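Side-chain contacts in monothiol glutaredoxin-S14, chloroplastic (Arabidopsis thaliana, PDB 3IPZ), which binds a labile iron-sulfur cluster together with a BOLA partner, may donate such clusters to acceptor proteins, and may regulate CAX cation transporters in plants: residues E12-V15 with N16-K19; S69-T73 with F74-Y78. All coordinates share one frame; numbering follows the deposited sequence.

Contact 1 (E12-V15 with N16-K19); sequences EKLV and NSEK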
ATOM      1  N   GLU A  12       9.927   7.551  -1.147  1.00 40.81           N
ATOM      2  CA  GLU A  12      10.151   7.512   0.286  1.00 36.86           C
ATOM      3  C   GLU A  12       9.264   8.550   0.960  1.00 45.05           C
ATOM      4  O   GLU A  12       8.697   8.307   2.032  1.00 44.69           O
ATOM      5  CB  GLU A  12      11.616   7.785   0.590  1.00 37.04           C
ATOM      6  CG  GLU A  12      11.941   7.852   2.063  1.00 61.08           C
ATOM      7  CD  GLU A  12      13.409   8.137   2.314  1.00 70.33           C
ATOM      8  OE1 GLU A  12      13.942   9.085   1.700  1.00 77.73           O
ATOM      9  OE2 GLU A  12      14.027   7.419   3.127  1.00 80.43           O
ATOM     10  N   LYS A  13       9.128   9.705   0.314  1.00 49.15           N
ATOM     11  CA  LYS A  13       8.303  10.781   0.847  1.00 40.84           C
ATOM     12  C   LYS A  13       6.834  10.384   0.766  1.00 42.02           C
ATOM     13  O   LYS A  13       6.062  10.577   1.710  1.00 39.06           O
ATOM     14  CB  LYS A  13       8.543  12.074   0.058  1.00 45.96           C
ATOM     15  CG  LYS A  13       7.688  13.249   0.530  1.00 46.53           C
ATOM     16  CD  LYS A  13       7.959  14.534  -0.246  1.00 51.46           C
ATOM     17  CE  LYS A  13       6.995  15.642   0.189  1.00 50.15           C
ATOM     18  NZ  LYS A  13       7.281  16.963  -0.436  1.00 52.04           N
ATOM     19  N   LEU A  14       6.458   9.815  -0.371  1.00 42.12           N
ATOM     20  CA  LEU A  14       5.088   9.380  -0.598  1.00 40.33           C
ATOM     21  C   LEU A  14       4.621   8.330   0.426  1.00 44.30           C
ATOM     22  O   LEU A  14       3.538   8.467   1.008  1.00 37.31           O
ATOM     23  CB  LEU A  14       4.952   8.789  -2.003  1.00 37.08           C
ATOM     24  CG  LEU A  14       3.658   9.066  -2.759  1.00 39.68           C
ATOM     25  CD1 LEU A  14       3.509   8.016  -3.825  1.00 44.29           C
ATOM     26  CD2 LEU A  14       2.460   9.040  -1.840  1.00 47.91           C
ATOM     27  N   VAL A  15       5.420   7.284   0.642  1.00 27.35           N
ATOM     28  CA  VAL A  15       5.008   6.241   1.586  1.00 38.16           C
ATOM     29  C   VAL A  15       5.027   6.680   3.049  1.00 38.08           C
ATOM     30  O   VAL A  15       4.435   6.022   3.904  1.00 41.41           O
ATOM     31  CB  VAL A  15       5.840   4.933   1.422  1.00 30.51           C
ATOM     32  CG1 VAL A  15       5.693   4.416  -0.003  1.00 32.16           C
ATOM     33  CG2 VAL A  15       7.296   5.166   1.781  1.00 22.30           C
ATOM     34  N   ASN A  16       5.672   7.805   3.334  1.00 40.36           N
ATOM     35  CA  ASN A  16       5.719   8.318   4.698  1.00 39.84           C
ATOM     36  C   ASN A  16       4.792   9.510   4.903  1.00 39.03           C
ATOM     37  O   ASN A  16       4.745  10.073   5.995  1.00 43.53           O
ATOM     38  CB  ASN A  16       7.153   8.718   5.076  1.00 41.28           C
ATOM     39  CG  ASN A  16       8.047   7.518   5.331  1.00 41.08           C
ATOM     40  OD1 ASN A  16       7.966   6.884   6.380  1.00 53.23           O
ATOM     41  ND2 ASN A  16       8.892   7.189   4.361  1.00 44.24           N
ATOM     42  N   SER A  17       4.051   9.891   3.868  1.00 42.00           N
ATOM     43  CA  SER A  17       3.144  11.038   3.969  1.00 44.34           C
ATOM     44  C   SER A  17       1.919  10.758   4.836  1.00 49.54           C
ATOM     45  O   SER A  17       1.282  11.680   5.351  1.00 54.61           O
ATOM     46  CB  SER A  17       2.712  11.510   2.574  1.00 42.83           C
ATOM     47  OG  SER A  17       2.041  10.498   1.843  1.00 42.94           O
ATOM     48  N   GLU A  18       1.588   9.482   4.995  1.00 49.71           N
ATOM     49  CA  GLU A  18       0.465   9.089   5.832  1.00 38.89           C
ATOM     50  C   GLU A  18       0.869   7.807   6.555  1.00 46.71           C
ATOM     51  O   GLU A  18       1.818   7.130   6.138  1.00 45.70           O
ATOM     52  CB  GLU A  18      -0.791   8.835   4.995  1.00 39.55           C
ATOM     53  CG  GLU A  18      -1.315  10.043   4.223  1.00 53.43           C
ATOM     54  CD  GLU A  18      -1.620  11.247   5.103  1.00 59.94           C
ATOM     55  OE1 GLU A  18      -1.970  11.065   6.292  1.00 61.21           O
ATOM     56  OE2 GLU A  18      -1.525  12.385   4.594  1.00 67.25           O
ATOM     57  N   LYS A  19       0.160   7.490   7.640  1.00 39.10           N
ATOM     58  CA  LYS A  19       0.437   6.295   8.430  1.00 34.26           C
ATOM     59  C   LYS A  19       0.212   5.044   7.598  1.00 34.61           C
ATOM     60  O   LYS A  19       0.998   4.099   7.667  1.00 38.45           O
ATOM     61  CB  LYS A  19      -0.464   6.236   9.668  1.00 40.95           C
ATOM     62  CG  LYS A  19      -0.275   7.374  10.659  1.00 46.67           C
ATOM     63  CD  LYS A  19       1.093   7.334  11.297  1.00 51.64           C
ATOM     64  CE  LYS A  19       1.262   8.467  12.289  1.00 45.56           C
ATOM     65  NZ  LYS A  19       2.570   8.350  12.979  1.00 55.90           N
TER
HETATM   66  O   HOH W   1       3.155   4.181   5.543  1.00 29.34           O
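Asn16 folds its carboxamide back over the last turn of helix 5-15, the N-terminal helix of this thioredoxin-fold domain, and meets the main chain of Glu12 there. ND2 of Asn16 donates to O of Glu12 at 2.6 Å, nearly straight (164° at the hydrogen). The oxygen lies in the amide plane of Asn16, while the donor sits slightly tilted from the carbonyl plane. With CG anti to the carbonyl carbon (chi1 -74°), the amide swings back toward the helix; the backbone N of Asn16 adds a weak bond to the same Glu12 O. Two side chains approach the amide nitrogen: Val15 CG2 comes within 3.6 Å of ND2, and Glu12 CG within 3.9 Å of it. The Glu12 carboxylate is turned 60° from the Asn16 amide plane.

Farther along, a water lies 3.0 Å from Lys19 O and 2.8 Å from Val15 O. Ser17 works on another carbonyl. Its N and its OG both donate to O of Leu14, so that one oxygen is gripped twice by one residue; the Ser17 OG bond to Leu14 O is 2.7 Å long, with the hydroxyl tilted slightly from the carbonyl plane.

Contact 2 (S69-T73 with F74-Y78); sequences SNWPT and FPQLY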
ATOM      1  N   SER A  69       9.437  -1.653  -3.752  1.00 38.81           N
ATOM      2  CA  SER A  69       8.840  -2.621  -2.832  1.00 41.82           C
ATOM      3  C   SER A  69       9.346  -4.041  -3.068  1.00 43.15           C
ATOM      4  O   SER A  69       9.203  -4.909  -2.206  1.00 40.93           O
ATOM      5  CB  SER A  69       7.315  -2.639  -2.997  1.00 37.12           C
ATOM      6  OG  SER A  69       6.777  -1.336  -2.920  1.00 50.02           O
ATOM      7  N   ASN A  70       9.926  -4.260  -4.247  1.00 41.48           N
ATOM      8  CA  ASN A  70      10.418  -5.564  -4.671  1.00 39.56           C
ATOM      9  C   ASN A  70       9.277  -6.581  -4.683  1.00 39.61           C
ATOM     10  O   ASN A  70       9.431  -7.723  -4.257  1.00 47.54           O
ATOM     11  CB  ASN A  70      11.545  -6.062  -3.768  1.00 47.02           C
ATOM     12  CG  ASN A  70      12.226  -7.300  -4.337  1.00 60.43           C
ATOM     13  OD1 ASN A  70      12.726  -7.279  -5.462  1.00 65.85           O
ATOM     14  ND2 ASN A  70      12.239  -8.381  -3.569  1.00 62.77           N
ATOM     15  N   TRP A  71       8.133  -6.140  -5.188  1.00 34.39           N
ATOM     16  CA  TRP A  71       6.925  -6.940  -5.284  1.00 38.09           C
ATOM     17  C   TRP A  71       6.325  -6.536  -6.633  1.00 41.43           C
ATOM     18  O   TRP A  71       5.994  -5.374  -6.842  1.00 42.32           O
ATOM     19  CB  TRP A  71       5.987  -6.594  -4.113  1.00 35.48           C
ATOM     20  CG  TRP A  71       4.710  -7.352  -4.139  1.00 33.76           C
ATOM     21  CD1 TRP A  71       3.474  -6.868  -4.457  1.00 38.95           C
ATOM     22  CD2 TRP A  71       4.555  -8.762  -3.947  1.00 29.51           C
ATOM     23  NE1 TRP A  71       2.559  -7.895  -4.486  1.00 44.11           N
ATOM     24  CE2 TRP A  71       3.197  -9.068  -4.178  1.00 37.98           C
ATOM     25  CE3 TRP A  71       5.437  -9.798  -3.607  1.00 37.34           C
ATOM     26  CZ2 TRP A  71       2.694 -10.374  -4.081  1.00 48.83           C
ATOM     27  CZ3 TRP A  71       4.939 -11.096  -3.510  1.00 32.49           C
ATOM     28  CH2 TRP A  71       3.577 -11.368  -3.748  1.00 40.77           C
ATOM     29  N   PRO A  72       6.181  -7.496  -7.562  1.00 50.12           N
ATOM     30  CA  PRO A  72       5.648  -7.305  -8.919  1.00 47.07           C
ATOM     31  C   PRO A  72       4.223  -6.829  -9.163  1.00 40.45           C
ATOM     32  O   PRO A  72       3.902  -6.465 -10.289  1.00 44.64           O
ATOM     33  CB  PRO A  72       5.909  -8.657  -9.580  1.00 44.14           C
ATOM     34  CG  PRO A  72       5.686  -9.601  -8.454  1.00 46.58           C
ATOM     35  CD  PRO A  72       6.428  -8.930  -7.309  1.00 40.36           C
ATOM     36  N   THR A  73       3.357  -6.842  -8.158  1.00 36.50           N
ATOM     37  CA  THR A  73       1.997  -6.366  -8.388  1.00 31.87           C
ATOM     38  C   THR A  73       1.435  -5.436  -7.347  1.00 39.91           C
ATOM     39  O   THR A  73       2.132  -4.941  -6.466  1.00 36.11           O
ATOM     40  CB  THR A  73       0.955  -7.485  -8.484  1.00 47.98           C
ATOM     41  OG1 THR A  73       1.587  -8.760  -8.356  1.00 52.18           O
ATOM     42  CG2 THR A  73       0.179  -7.355  -9.796  1.00 39.44           C
ATOM     43  N   PHE A  74       0.128  -5.239  -7.474  1.00 34.23           N
ATOM     44  CA  PHE A  74      -0.640  -4.392  -6.597  1.00 39.20           C
ATOM     45  C   PHE A  74      -1.941  -5.119  -6.347  1.00 35.50           C
ATOM     46  O   PHE A  74      -2.417  -5.871  -7.199  1.00 40.10           O
ATOM     47  CB  PHE A  74      -0.885  -3.034  -7.266  1.00 38.81           C
ATOM     48  CG  PHE A  74       0.376  -2.311  -7.599  1.00 35.82           C
ATOM     49  CD1 PHE A  74       1.013  -2.523  -8.812  1.00 35.23           C
ATOM     50  CD2 PHE A  74       0.974  -1.474  -6.662  1.00 32.11           C
ATOM     51  CE1 PHE A  74       2.235  -1.916  -9.084  1.00 39.03           C
ATOM     52  CE2 PHE A  74       2.194  -0.863  -6.925  1.00 35.08           C
ATOM     53  CZ  PHE A  74       2.827  -1.085  -8.138  1.00 27.81           C
ATOM     54  N   PRO A  75      -2.575  -4.852  -5.206  1.00 40.50           N
ATOM     55  CA  PRO A  75      -2.157  -3.914  -4.160  1.00 33.10           C
ATOM     56  C   PRO A  75      -0.840  -4.107  -3.422  1.00 33.12           C
ATOM     57  O   PRO A  75      -0.353  -5.213  -3.214  1.00 36.11           O
ATOM     58  CB  PRO A  75      -3.334  -3.949  -3.195  1.00 30.38           C
ATOM     59  CG  PRO A  75      -3.744  -5.391  -3.265  1.00 32.65           C
ATOM     60  CD  PRO A  75      -3.744  -5.637  -4.764  1.00 34.99           C
ATOM     61  N   GLN A  76      -0.292  -2.974  -3.011  1.00 29.71           N
ATOM     62  CA  GLN A  76       0.926  -2.895  -2.234  1.00 32.21           C
ATOM     63  C   GLN A  76       0.545  -1.996  -1.057  1.00 33.45           C
ATOM     64  O   GLN A  76       0.135  -0.857  -1.252  1.00 31.09           O
ATOM     65  CB  GLN A  76       2.059  -2.260  -3.052  1.00 29.24           C
ATOM     66  CG  GLN A  76       2.825  -3.249  -3.908  1.00 34.99           C
ATOM     67  CD  GLN A  76       3.981  -2.618  -4.666  1.00 35.18           C
ATOM     68  OE1 GLN A  76       4.574  -1.636  -4.222  1.00 43.71           O
ATOM     69  NE2 GLN A  76       4.317  -3.200  -5.810  1.00 32.91           N
ATOM     70  N   LEU A  77       0.679  -2.515   0.158  1.00 30.01           N
ATOM     71  CA  LEU A  77       0.323  -1.764   1.352  1.00 27.47           C
ATOM     72  C   LEU A  77       1.524  -1.303   2.149  1.00 30.46           C
ATOM     73  O   LEU A  77       2.436  -2.075   2.430  1.00 28.33           O
ATOM     74  CB  LEU A  77      -0.575  -2.613   2.260  1.00 34.00           C
ATOM     75  CG  LEU A  77      -1.096  -2.008   3.574  1.00 34.42           C
ATOM     76  CD1 LEU A  77      -2.021  -0.821   3.282  1.00 25.41           C
ATOM     77  CD2 LEU A  77      -1.854  -3.081   4.356  1.00 24.61           C
ATOM     78  N   TYR A  78       1.526  -0.025   2.500  1.00 26.37           N
ATOM     79  CA  TYR A  78       2.592   0.544   3.309  1.00 29.39           C
ATOM     80  C   TYR A  78       2.008   1.006   4.653  1.00 36.44           C
ATOM     81  O   TYR A  78       0.895   1.554   4.712  1.00 33.21           O
ATOM     82  CB  TYR A  78       3.247   1.733   2.591  1.00 31.81           C
ATOM     83  CG  TYR A  78       4.323   1.336   1.602  1.00 28.78           C
ATOM     84  CD1 TYR A  78       3.997   0.874   0.319  1.00 23.21           C
ATOM     85  CD2 TYR A  78       5.675   1.407   1.961  1.00 26.95           C
ATOM     86  CE1 TYR A  78       5.007   0.492  -0.589  1.00 32.04           C
ATOM     87  CE2 TYR A  78       6.678   1.032   1.076  1.00 42.26           C
ATOM     88  CZ  TYR A  78       6.342   0.574  -0.196  1.00 36.76           C
ATOM     89  OH  TYR A  78       7.354   0.180  -1.046  1.00 53.37           O
TER
HETATM   90  O   HOH W   2      -0.603  -7.870  -4.286  1.00 38.34           O
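Ser69 and Gln76 face each other across the cis-proline loop of the thioredoxin fold, where the Phe74-Pro75 peptide bond is cis and strand 76-79 begins. Hydrogen bonds dominate. Tyr78 OH donates to Ser69 OG at a very short 2.5 Å, and Ser69 OG in turn donates to Gln76 OE1 at 2.6 Å, from above the amide's carbonyl plane. At the other end of that amide, Gln76 NE2 donates to Thr73 O at 2.9 Å (151° at the hydrogen), close to the amide plane. The Gln76 chain, extended beyond CG (chi2 -177°), carries the amide in between Thr73 O and Ser69 OG. A water spans the loop, accepting from Trp71 NE1 and donating to Pro75 O.

The rest is packing against rings. Gln76 CG sits at the edge of the Trp71 ring, 3.7 Å from CD1, and the amide plane is turned 75° against the indole. The amide nitrogen NE2 lies 3.3 Å above one face of the Phe74 ring, toward its rim. Phe74, which probably helps bind glutathione, also packs on Arg62.

With OE1 accepting and NE2 donating, the rotation of the buried Gln76 amide is fixed, and the hydroxyl chain from Tyr78 through Ser69 runs in one direction.

From the N terminus, helix 5-15 comes first, and contact 1 closes the turn that leads from it into strand 20-24. The chain then runs through helix 34-45, strand 51-54 and helix 59-69 before contact 2 closes the loop between that last helix and strand 76-79. The two follow in series, neither nested nor crossed, with centres 15 Å apart. They nevertheless touch: Val15 CB packs 3.6 Å from Tyr78 CD2. Tyr68 of helix 59-69 and Phe23 of strand 20-24 each meet side chains from both contacts, which ties the N-terminal helix to helix 59-69 and to the central sheet, while Pro75 carries contact 2 across to Phe35 on helix 34-45.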